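Local coordinates for ABC-type branched-chain amino acid transport systems periplasmic component-like protein (Thermomonospora curvata, PDB 4N03), which probably serves as the substrate-binding protein of an ABC transporter for fatty acids, here holding a molecule of palmitic acid, at residues Ser129-Ala134 against Ile141-Thr146; Thr147-Met152 against Gln399-Thr404; Asp151-Val156 against Glu393-Tyr398. All blocks are in the same frame, centred on the assembly; numbering follows the deposited sequence. Where two conformers were deposited one is given.

Interaction 1: residues Ser129-Ala134 against Ile141-Thr146; sequences SAWTTA and IQVTGT. With PLM (palmitic acid), chain B.
The indole of W131 and the hydroxyl of T144 meet in a direct hydrogen bond between these two parts of the loop that joins strand 126-129 to helix 148-161. W131 NE1 donates to T144 OG1 over 2.9 Å at an N-H...O angle of 158°, with the acceptor almost in the ring plane. T144 can receive it because its OG1 sits between its own backbone N and carbonyl carbon (chi1 58°). A second polar link runs through a water, which donates to A130 O and accepts from T144 N, at 2.9 Å from each, so that two backbone groups in a buried place are matched by one molecule.

Apolar and weakly polar contacts complete the pairing. V143 CG1 lies 3.9 Å from W131 CD1, and T146 O comes obliquely to the same CD1 at 3.3 Å, while T146 OG1 itself bonds to D151.

The ligand adds a further contact. One face of the indole looks onto the tail of the palmitic acid, with PLM CE 3.6 Å above the plane near the rim; the backbone of S129 lies over the opposite face. A leucine in place of W131 would probably leave T144 OG1 without its N-H donor and open a gap beside PLM CE and CF. The pair illustrates how an aromatic can line a lipid pocket: its flat surface offers the chain no polar group, whereas its N-H is spent on a threonine at the edge, which helps to hold the ring's rotation.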
loop_
_atom_site.group_PDB
_atom_site.type_symbol
_atom_site.label_atom_id
_atom_site.label_comp_id
_atom_site.label_asym_id
_atom_site.label_seq_id
_atom_site.Cartn_x
_atom_site.Cartn_y
_atom_site.Cartn_z
ATOM N N SER A 129 1.430 3.989 3.268
ATOM C CA SER A 129 1.158 2.603 2.752
ATOM C C SER A 129 -0.265 2.267 3.209
ATOM O O SER A 129 -0.554 1.695 4.255
ATOM C CB SER A 129 2.187 1.598 3.231
ATOM O OG SER A 129 3.469 1.925 2.773
ATOM N N ALA A 130 -1.202 2.809 2.436
ATOM C CA ALA A 130 -2.596 2.904 2.717
ATOM C C ALA A 130 -3.266 3.482 1.471
ATOM O O ALA A 130 -2.745 4.423 0.893
ATOM C CB ALA A 130 -2.842 3.803 3.880
ATOM N N TRP A 131 -4.346 2.895 1.048
ATOM C CA TRP A 131 -4.918 3.224 -0.238
ATOM C C TRP A 131 -6.419 3.538 -0.214
ATOM O O TRP A 131 -7.099 3.426 -1.202
ATOM C CB TRP A 131 -4.519 2.156 -1.274
ATOM C CG TRP A 131 -3.043 2.129 -1.474
ATOM C CD1 TRP A 131 -2.378 3.003 -2.227
ATOM C CD2 TRP A 131 -2.037 1.326 -0.800
ATOM N NE1 TRP A 131 -1.022 2.808 -2.144
ATOM C CE2 TRP A 131 -0.791 1.792 -1.228
ATOM C CE3 TRP A 131 -2.076 0.300 0.139
ATOM C CZ2 TRP A 131 0.413 1.232 -0.785
ATOM C CZ3 TRP A 131 -0.897 -0.253 0.560
ATOM C CH2 TRP A 131 0.327 0.205 0.100
ATOM N N THR A 132 -6.909 3.950 0.946
ATOM C CA THR A 132 -8.257 4.418 1.020
ATOM C C THR A 132 -8.441 5.737 0.270
ATOM O O THR A 132 -7.613 6.636 0.292
ATOM C CB THR A 132 -8.673 4.578 2.487
ATOM O OG1 THR A 132 -10.055 4.947 2.539
ATOM C CG2 THR A 132 -7.893 5.627 3.243
ATOM N N THR A 133 -9.649 5.914 -0.292
ATOM C CA THR A 133 -10.057 7.186 -0.863
ATOM C C THR A 133 -10.205 8.252 0.216
ATOM O O THR A 133 -10.183 9.444 -0.108
ATOM C CB THR A 133 -11.381 7.034 -1.609
ATOM O OG1 THR A 133 -12.351 6.432 -0.743
ATOM C CG2 THR A 133 -11.196 6.154 -2.809
ATOM N N ALA A 134 -10.282 7.851 1.485
ATOM C CA ALA A 134 -10.362 8.818 2.540
ATOM C C ALA A 134 -9.121 9.678 2.659
ATOM O O ALA A 134 -9.135 10.684 3.337
ATOM C CB ALA A 134 -10.714 8.142 3.848
ATOM N N ILE A 141 -0.783 14.772 1.201
ATOM C CA ILE A 141 -0.776 13.315 1.274
ATOM C C ILE A 141 -0.727 12.752 -0.111
ATOM O O ILE A 141 -1.605 13.064 -0.921
ATOM C CB ILE A 141 -1.977 12.766 2.043
ATOM C CG1 ILE A 141 -2.020 13.352 3.455
ATOM C CG2 ILE A 141 -1.909 11.249 2.046
ATOM C CD1 ILE A 141 -3.265 12.973 4.242
ATOM N N GLN A 142 0.311 11.986 -0.447
ATOM C CA GLN A 142 0.325 11.281 -1.725
ATOM C C GLN A 142 -0.140 9.873 -1.566
ATOM O O GLN A 142 0.607 9.023 -1.052
ATOM C CB GLN A 142 1.732 11.268 -2.314
ATOM C CG GLN A 142 1.801 10.513 -3.638
ATOM C CD GLN A 142 0.932 11.238 -4.672
ATOM O OE1 GLN A 142 1.180 12.401 -4.968
ATOM N NE2 GLN A 142 -0.043 10.556 -5.227
ATOM N N VAL A 143 -1.342 9.587 -2.047
ATOM C CA VAL A 143 -1.801 8.213 -2.129
ATOM C C VAL A 143 -1.194 7.635 -3.382
ATOM O O VAL A 143 -1.376 8.134 -4.470
ATOM C CB VAL A 143 -3.332 8.132 -2.181
ATOM C CG1 VAL A 143 -3.730 6.661 -2.246
ATOM C CG2 VAL A 143 -3.961 8.815 -0.964
ATOM N N THR A 144 -0.347 6.621 -3.206
ATOM C CA THR A 144 0.332 6.032 -4.359
ATOM C C THR A 144 -0.571 5.038 -5.076
ATOM O O THR A 144 -1.594 4.640 -4.524
ATOM C CB THR A 144 1.615 5.338 -3.914
ATOM O OG1 THR A 144 1.284 4.346 -2.952
ATOM C CG2 THR A 144 2.613 6.341 -3.306
ATOM N N GLY A 145 -0.252 4.660 -6.285
ATOM C CA GLY A 145 -0.965 3.598 -6.956
ATOM C C GLY A 145 -2.448 3.914 -7.134
ATOM O O GLY A 145 -2.832 5.075 -7.370
ATOM N N THR A 146 -3.234 2.855 -7.093
ATOM C CA THR A 146 -4.689 2.902 -7.120
ATOM C C THR A 146 -5.234 3.031 -5.704
ATOM O O THR A 146 -4.529 2.772 -4.704
ATOM C CB THR A 146 -5.214 1.572 -7.685
ATOM O OG1 THR A 146 -4.595 0.554 -6.886
ATOM C CG2 THR A 146 -4.868 1.364 -9.134
HETATM C C1 PLM B . -4.737 -0.280 5.376
HETATM O O1 PLM B . -4.922 0.464 4.377
HETATM O O2 PLM B . -4.998 0.037 6.557
HETATM C C2 PLM B . -3.994 -1.579 5.167
HETATM C C3 PLM B . -2.441 -1.236 5.134
HETATM C C4 PLM B . -1.583 -2.407 4.713
HETATM C C5 PLM B . -0.126 -2.096 4.746
HETATM C C6 PLM B . 0.865 -3.167 4.243
HETATM C C7 PLM B . 1.156 -2.966 2.762
HETATM C C8 PLM B . 1.957 -4.052 2.098
HETATM C C9 PLM B . 2.505 -3.710 0.725
HETATM C CA PLM B . 1.580 -4.068 -0.462
HETATM C CB PLM B . 2.158 -3.372 -1.758
HETATM C CC PLM B . 1.068 -2.529 -2.482
HETATM C CD PLM B . 1.613 -1.438 -3.380
HETATM C CE PLM B . 0.594 -0.555 -4.088
HETATM C CF PLM B . 1.201 0.819 -4.413
HETATM C CG PLM B . 1.982 0.876 -5.714
HETATM O O HOH W 1 -0.581 5.667 -0.514
#

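Interaction 2: residues Thr147-Met152 against Gln399-Thr404; sequences TYDVDM and QVPVGT. With PLM (palmitic acid), chain B.
V400 sets one methyl against T147 and the other against V150, at the first turn of helix 148-161. V400 CG2 meets V150 CG2 at 4.1 Å, the two side chains crossing at about a right angle, and V400 CG1 lies 4.0 Å from T147 OG1. Beside them, D149 and P401 approach from opposite directions, bringing the carboxylate OD2 of D149 to 3.6 Å from P401 CD. No hydrogen bond joins the two segments; the fit is one of methyls and a proline ring against a helix start.

What positions this shell is the carboxylate of D149. With CG lodged between the backbone N and the carbonyl carbon (chi1 50°), the group curls back over the start of the helix. There D149 OD1 takes two donors: T147 OG1 at 2.7 Å, nearly in line with the C-O bond, and the backbone N of V150 at 2.9 Å, on the anti side and 34° out of the carboxylate plane. OD2 has its own partner in Y398 OH. T133 packs against D149, V400 and P401 together, and its hydroxyl bonds to T404 O farther along the C-terminal segment.

Farther out, the same turn faces the ligand. Y148 OH donates to PLM O1 over a short 2.5 Å, with O1 in the plane of the ring at its edge; Y84 and S109 also hydrogen-bond the palmitic acid. The chemistry thus divides by direction: Y148 helps grip the fatty-acid head, while D149, held by two hydroxyls and one backbone N-H, is likely to have its negative charge eased by the helix N-terminus and presents a fixed surface for V400 and P401.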
loop_
_atom_site.group_PDB
_atom_site.type_symbol
_atom_site.label_atom_id
_atom_site.label_comp_id
_atom_site.label_asym_id
_atom_site.label_seq_id
_atom_site.Cartn_x
_atom_site.Cartn_y
_atom_site.Cartn_z
ATOM N N THR A 147 -6.503 3.398 -5.595
ATOM C CA THR A 147 -7.243 3.251 -4.365
ATOM C C THR A 147 -7.938 1.905 -4.300
ATOM O O THR A 147 -8.129 1.227 -5.306
ATOM C CB THR A 147 -8.219 4.420 -4.202
ATOM O OG1 THR A 147 -8.984 4.611 -5.388
ATOM C CG2 THR A 147 -7.461 5.668 -3.876
ATOM N N TYR A 148 -8.347 1.523 -3.092
ATOM C CA TYR A 148 -8.846 0.181 -2.865
ATOM C C TYR A 148 -10.063 -0.182 -3.668
ATOM O O TYR A 148 -10.287 -1.301 -4.080
ATOM C CB TYR A 148 -9.169 -0.023 -1.405
ATOM C CG TYR A 148 -7.986 -0.122 -0.499
ATOM C CD1 TYR A 148 -6.914 -1.008 -0.744
ATOM C CD2 TYR A 148 -7.888 0.675 0.606
ATOM C CE1 TYR A 148 -5.838 -1.095 0.124
ATOM C CE2 TYR A 148 -6.814 0.569 1.475
ATOM C CZ TYR A 148 -5.782 -0.330 1.233
ATOM O OH TYR A 148 -4.683 -0.479 2.058
ATOM N N ASP A 149 -10.981 0.795 -3.812
ATOM C CA ASP A 149 -12.192 0.649 -4.605
ATOM C C ASP A 149 -11.890 0.322 -6.054
ATOM O O ASP A 149 -12.434 -0.610 -6.601
ATOM C CB ASP A 149 -13.149 1.822 -4.448
ATOM C CG ASP A 149 -12.562 3.204 -4.612
ATOM O OD1 ASP A 149 -11.349 3.347 -4.898
ATOM O OD2 ASP A 149 -13.356 4.164 -4.414
ATOM N N VAL A 150 -10.996 1.108 -6.659
ATOM C CA VAL A 150 -10.585 0.848 -8.020
ATOM C C VAL A 150 -9.967 -0.527 -8.163
ATOM O O VAL A 150 -10.257 -1.225 -9.138
ATOM C CB VAL A 150 -9.578 1.941 -8.461
ATOM C CG1 VAL A 150 -8.796 1.578 -9.732
ATOM C CG2 VAL A 150 -10.319 3.265 -8.623
ATOM N N ASP A 151 -9.154 -0.992 -7.203
ATOM C CA ASP A 151 -8.620 -2.345 -7.282
ATOM C C ASP A 151 -9.728 -3.402 -7.286
ATOM O O ASP A 151 -9.639 -4.357 -8.033
ATOM C CB ASP A 151 -7.661 -2.657 -6.140
ATOM C CG ASP A 151 -6.293 -2.041 -6.311
ATOM O OD1 ASP A 151 -5.898 -1.689 -7.422
ATOM O OD2 ASP A 151 -5.617 -1.984 -5.247
HETATM N N MSE A 152 -10.756 -3.272 -6.430
HETATM C CA MSE A 152 -11.844 -4.231 -6.458
HETATM C C MSE A 152 -12.681 -4.123 -7.716
HETATM O O MSE A 152 -13.162 -5.131 -8.184
HETATM C CB MSE A 152 -12.741 -4.079 -5.221
HETATM C CG MSE A 152 -12.070 -4.519 -3.920
HETATM SE SE MSE A 152 -11.712 -6.422 -3.887
HETATM C CE MSE A 152 -9.915 -6.441 -4.319
ATOM N N GLN A 399 -16.678 7.008 -10.413
ATOM C CA GLN A 399 -16.465 8.233 -9.655
ATOM C C GLN A 399 -15.825 7.957 -8.333
ATOM O O GLN A 399 -16.414 7.329 -7.468
ATOM C CB GLN A 399 -17.805 8.947 -9.434
ATOM C CG GLN A 399 -18.579 9.243 -10.666
ATOM C CD GLN A 399 -17.784 10.105 -11.594
ATOM O OE1 GLN A 399 -17.679 11.322 -11.343
ATOM N NE2 GLN A 399 -17.240 9.543 -12.663
ATOM N N VAL A 400 -14.569 8.393 -8.176
ATOM C CA VAL A 400 -13.812 8.055 -6.998
ATOM C C VAL A 400 -14.106 9.136 -5.948
ATOM O O VAL A 400 -13.915 10.321 -6.210
ATOM C CB VAL A 400 -12.297 7.987 -7.301
ATOM C CG1 VAL A 400 -11.545 7.629 -6.051
ATOM C CG2 VAL A 400 -12.033 6.963 -8.397
ATOM N N PRO A 401 -14.547 8.751 -4.745
ATOM C CA PRO A 401 -14.793 9.768 -3.725
ATOM C C PRO A 401 -13.512 10.390 -3.226
ATOM O O PRO A 401 -12.427 9.736 -3.255
ATOM C CB PRO A 401 -15.509 8.986 -2.609
ATOM C CG PRO A 401 -15.011 7.598 -2.790
ATOM C CD PRO A 401 -14.879 7.413 -4.272
ATOM N N VAL A 402 -13.550 11.622 -2.764
ATOM C CA VAL A 402 -12.409 12.378 -2.390
ATOM C C VAL A 402 -12.454 12.731 -0.933
ATOM O O VAL A 402 -13.234 13.565 -0.514
ATOM C CB VAL A 402 -12.298 13.650 -3.249
ATOM C CG1 VAL A 402 -11.059 14.431 -2.827
ATOM C CG2 VAL A 402 -12.210 13.285 -4.721
ATOM N N GLY A 403 -11.630 12.049 -0.125
ATOM C CA GLY A 403 -11.536 12.323 1.304
ATOM C C GLY A 403 -12.533 11.603 2.199
ATOM O O GLY A 403 -12.531 11.813 3.400
ATOM N N THR A 404 -13.355 10.737 1.607
ATOM C CA THR A 404 -14.270 9.868 2.291
ATOM C C THR A 404 -14.266 8.533 1.560
ATOM O O THR A 404 -13.655 8.428 0.491
ATOM C CB THR A 404 -15.707 10.450 2.233
ATOM O OG1 THR A 404 -16.111 10.575 0.856
ATOM C CG2 THR A 404 -15.812 11.796 2.921
HETATM C C1 PLM B . -4.737 -0.280 5.376
HETATM O O1 PLM B . -4.922 0.464 4.377
HETATM O O2 PLM B . -4.998 0.037 6.557
HETATM C C2 PLM B . -3.994 -1.579 5.167
HETATM C C3 PLM B . -2.441 -1.236 5.134
HETATM C C4 PLM B . -1.583 -2.407 4.713
HETATM C C5 PLM B . -0.126 -2.096 4.746
HETATM C C6 PLM B . 0.865 -3.167 4.243
HETATM C C7 PLM B . 1.156 -2.966 2.762
HETATM C C8 PLM B . 1.957 -4.052 2.098
HETATM C C9 PLM B . 2.505 -3.710 0.725
HETATM C CA PLM B . 1.580 -4.068 -0.462
HETATM C CB PLM B . 2.158 -3.372 -1.758
HETATM C CC PLM B . 1.068 -2.529 -2.482
HETATM C CD PLM B . 1.613 -1.438 -3.380
HETATM C CE PLM B . 0.594 -0.555 -4.088
HETATM C CF PLM B . 1.201 0.819 -4.413
HETATM C CG PLM B . 1.982 0.876 -5.714
#

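Interaction 3: residues Asp151-Val156 against Glu393-Tyr398; sequences DMINGV and ELAKNY
Helices 151-156 and 393-397 run nearly antiparallel, their short axes at 155° and 8.6 Å apart, with I153 and A395 nearest across the gap at 5.8 Å between CA atoms. In this protein of the periplasmic binding protein fold, the packing lays the last short helix, which follows strand 383-390, along the much longer helix 148-161.

I153 carries most of the contact, each branch with its own partners. Its CG2, anti to the backbone N, reaches the backbone and side chains of the short helix: L394 CG lies 3.5 Å from I153 CG2, with the two side chains crossing obliquely, and A395 CB lies 3.9 Å from the same methyl. The other branch leaves beside the backbone N (chi1 -68°) and extends to Y398, over whose ring it ends. The two branches of I153 thus part, CG2 going to L394 and A395 and CD1 to Y398.

N154 flanks this core. Its OD1 comes to 3.3 Å from A395 CB, but the polar business of the amide lies elsewhere: OD1 bonds to S392 OG, and ND2 to T370 OG1 and R368 O. S392 OG also bonds to A395 N, so one hydroxyl ties the amide to the start of the short helix.

Y398 is held at its rim by a bond from OH to D149. Over one face of its ring stands I153 CD1, in a CH-pi contact 3.5 Å from the Y398 ring centroid and only 13° off the ring normal.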
loop_
_atom_site.group_PDB
_atom_site.type_symbol
_atom_site.label_atom_id
_atom_site.label_comp_id
_atom_site.label_asym_id
_atom_site.label_seq_id
_atom_site.Cartn_x
_atom_site.Cartn_y
_atom_site.Cartn_z
ATOM N N ASP A 151 -9.154 -0.992 -7.203
ATOM C CA ASP A 151 -8.620 -2.345 -7.282
ATOM C C ASP A 151 -9.728 -3.402 -7.286
ATOM O O ASP A 151 -9.639 -4.357 -8.033
ATOM C CB ASP A 151 -7.661 -2.657 -6.140
ATOM C CG ASP A 151 -6.293 -2.041 -6.311
ATOM O OD1 ASP A 151 -5.898 -1.689 -7.422
ATOM O OD2 ASP A 151 -5.617 -1.984 -5.247
HETATM N N MSE A 152 -10.756 -3.272 -6.430
HETATM C CA MSE A 152 -11.844 -4.231 -6.458
HETATM C C MSE A 152 -12.681 -4.123 -7.716
HETATM O O MSE A 152 -13.162 -5.131 -8.184
HETATM C CB MSE A 152 -12.741 -4.079 -5.221
HETATM C CG MSE A 152 -12.070 -4.519 -3.920
HETATM SE SE MSE A 152 -11.712 -6.422 -3.887
HETATM C CE MSE A 152 -9.915 -6.441 -4.319
ATOM N N ILE A 153 -12.856 -2.932 -8.263
ATOM C CA ILE A 153 -13.612 -2.836 -9.519
ATOM C C ILE A 153 -12.891 -3.584 -10.634
ATOM O O ILE A 153 -13.459 -4.408 -11.348
ATOM C CB ILE A 153 -13.842 -1.361 -9.877
ATOM C CG1 ILE A 153 -14.805 -0.717 -8.854
ATOM C CG2 ILE A 153 -14.444 -1.258 -11.261
ATOM C CD1 ILE A 153 -14.773 0.793 -8.900
ATOM N N ASN A 154 -11.592 -3.282 -10.774
ATOM C CA ASN A 154 -10.753 -4.015 -11.737
ATOM C C ASN A 154 -10.784 -5.512 -11.467
ATOM O O ASN A 154 -10.931 -6.311 -12.369
ATOM C CB ASN A 154 -9.332 -3.470 -11.742
ATOM C CG ASN A 154 -9.178 -2.172 -12.505
ATOM O OD1 ASN A 154 -9.857 -1.934 -13.497
ATOM N ND2 ASN A 154 -8.259 -1.336 -12.074
ATOM N N GLY A 155 -10.637 -5.887 -10.200
ATOM C CA GLY A 155 -10.602 -7.286 -9.859
ATOM C C GLY A 155 -11.876 -8.049 -10.120
ATOM O O GLY A 155 -11.876 -9.172 -10.602
ATOM N N VAL A 156 -13.044 -7.438 -9.819
ATOM C CA VAL A 156 -14.324 -8.056 -10.135
ATOM C C VAL A 156 -14.533 -8.144 -11.628
ATOM O O VAL A 156 -15.024 -9.155 -12.130
ATOM C CB VAL A 156 -15.476 -7.348 -9.400
ATOM C CG1 VAL A 156 -16.812 -7.873 -9.874
ATOM C CG2 VAL A 156 -15.285 -7.525 -7.887
ATOM N N GLU A 393 -12.605 -0.409 -18.282
ATOM C CA GLU A 393 -13.556 0.692 -18.552
ATOM C C GLU A 393 -14.418 0.989 -17.354
ATOM O O GLU A 393 -14.707 2.142 -17.047
ATOM C CB GLU A 393 -14.395 0.407 -19.780
ATOM C CG GLU A 393 -13.610 0.432 -21.072
ATOM C CD GLU A 393 -12.881 1.735 -21.350
ATOM O OE1 GLU A 393 -13.523 2.816 -21.384
ATOM O OE2 GLU A 393 -11.638 1.695 -21.543
ATOM N N LEU A 394 -14.808 -0.058 -16.660
ATOM C CA LEU A 394 -15.592 0.051 -15.495
ATOM C C LEU A 394 -14.909 0.945 -14.458
ATOM O O LEU A 394 -15.513 1.839 -13.861
ATOM C CB LEU A 394 -15.831 -1.371 -14.996
ATOM C CG LEU A 394 -16.817 -1.543 -13.874
ATOM C CD1 LEU A 394 -18.211 -1.103 -14.238
ATOM C CD2 LEU A 394 -16.862 -3.006 -13.417
ATOM N N ALA A 395 -13.612 0.675 -14.206
ATOM C CA ALA A 395 -12.864 1.498 -13.286
ATOM C C ALA A 395 -12.573 2.904 -13.810
ATOM O O ALA A 395 -12.509 3.846 -13.049
ATOM C CB ALA A 395 -11.558 0.837 -12.909
ATOM N N LYS A 396 -12.374 3.021 -15.117
ATOM C CA LYS A 396 -12.070 4.298 -15.720
ATOM C C LYS A 396 -13.233 5.292 -15.534
ATOM O O LYS A 396 -12.982 6.448 -15.334
ATOM C CB LYS A 396 -11.878 4.119 -17.214
ATOM C CG LYS A 396 -11.443 5.363 -17.989
ATOM C CD LYS A 396 -11.104 4.906 -19.425
ATOM C CE LYS A 396 -10.504 5.939 -20.315
ATOM N NZ LYS A 396 -10.482 5.383 -21.692
ATOM N N ASN A 397 -14.487 4.826 -15.599
ATOM C CA ASN A 397 -15.641 5.687 -15.564
ATOM C C ASN A 397 -16.193 5.879 -14.162
ATOM O O ASN A 397 -17.053 6.728 -13.959
ATOM C CB ASN A 397 -16.728 5.200 -16.541
ATOM C CG ASN A 397 -16.248 5.185 -17.982
ATOM O OD1 ASN A 397 -15.354 5.933 -18.359
ATOM N ND2 ASN A 397 -16.835 4.357 -18.766
ATOM N N TYR A 398 -15.735 5.077 -13.212
ATOM C CA TYR A 398 -16.153 5.141 -11.832
ATOM C C TYR A 398 -15.758 6.469 -11.238
ATOM O O TYR A 398 -14.697 7.022 -11.498
ATOM C CB TYR A 398 -15.399 4.037 -11.079
ATOM C CG TYR A 398 -15.543 4.062 -9.565
ATOM C CD1 TYR A 398 -16.748 3.823 -8.905
ATOM C CD2 TYR A 398 -14.445 4.319 -8.773
ATOM C CE1 TYR A 398 -16.830 3.817 -7.551
ATOM C CE2 TYR A 398 -14.511 4.296 -7.426
ATOM C CZ TYR A 398 -15.697 4.045 -6.783
ATOM O OH TYR A 398 -15.815 4.036 -5.442
#

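Overall arrangement
The three contacts form a path outward from the palmitic acid. Interactions 1 and 2 both touch it, W131 beside the tail and Y148 at the carboxyl end. In interaction 3 the side chain of N154 is about 12 Å from the bound PLM (palmitic acid). Centres of interactions 1 and 2 lie 9 Å apart, those of 2 and 3 10 Å, and those of 1 and 3 16 Å. Neighbours are joined by probable hydrogen bonds: T146 OG1 to D151 OD1 at 2.6 Å, T133 OG1 to T404 O at 2.7 Å, and D149 OD2 to Y398 OH at 2.7 Å. Helix 148-161, shared by interactions 2 and 3, thus connects the ligand-lining loop with the C-terminal segment.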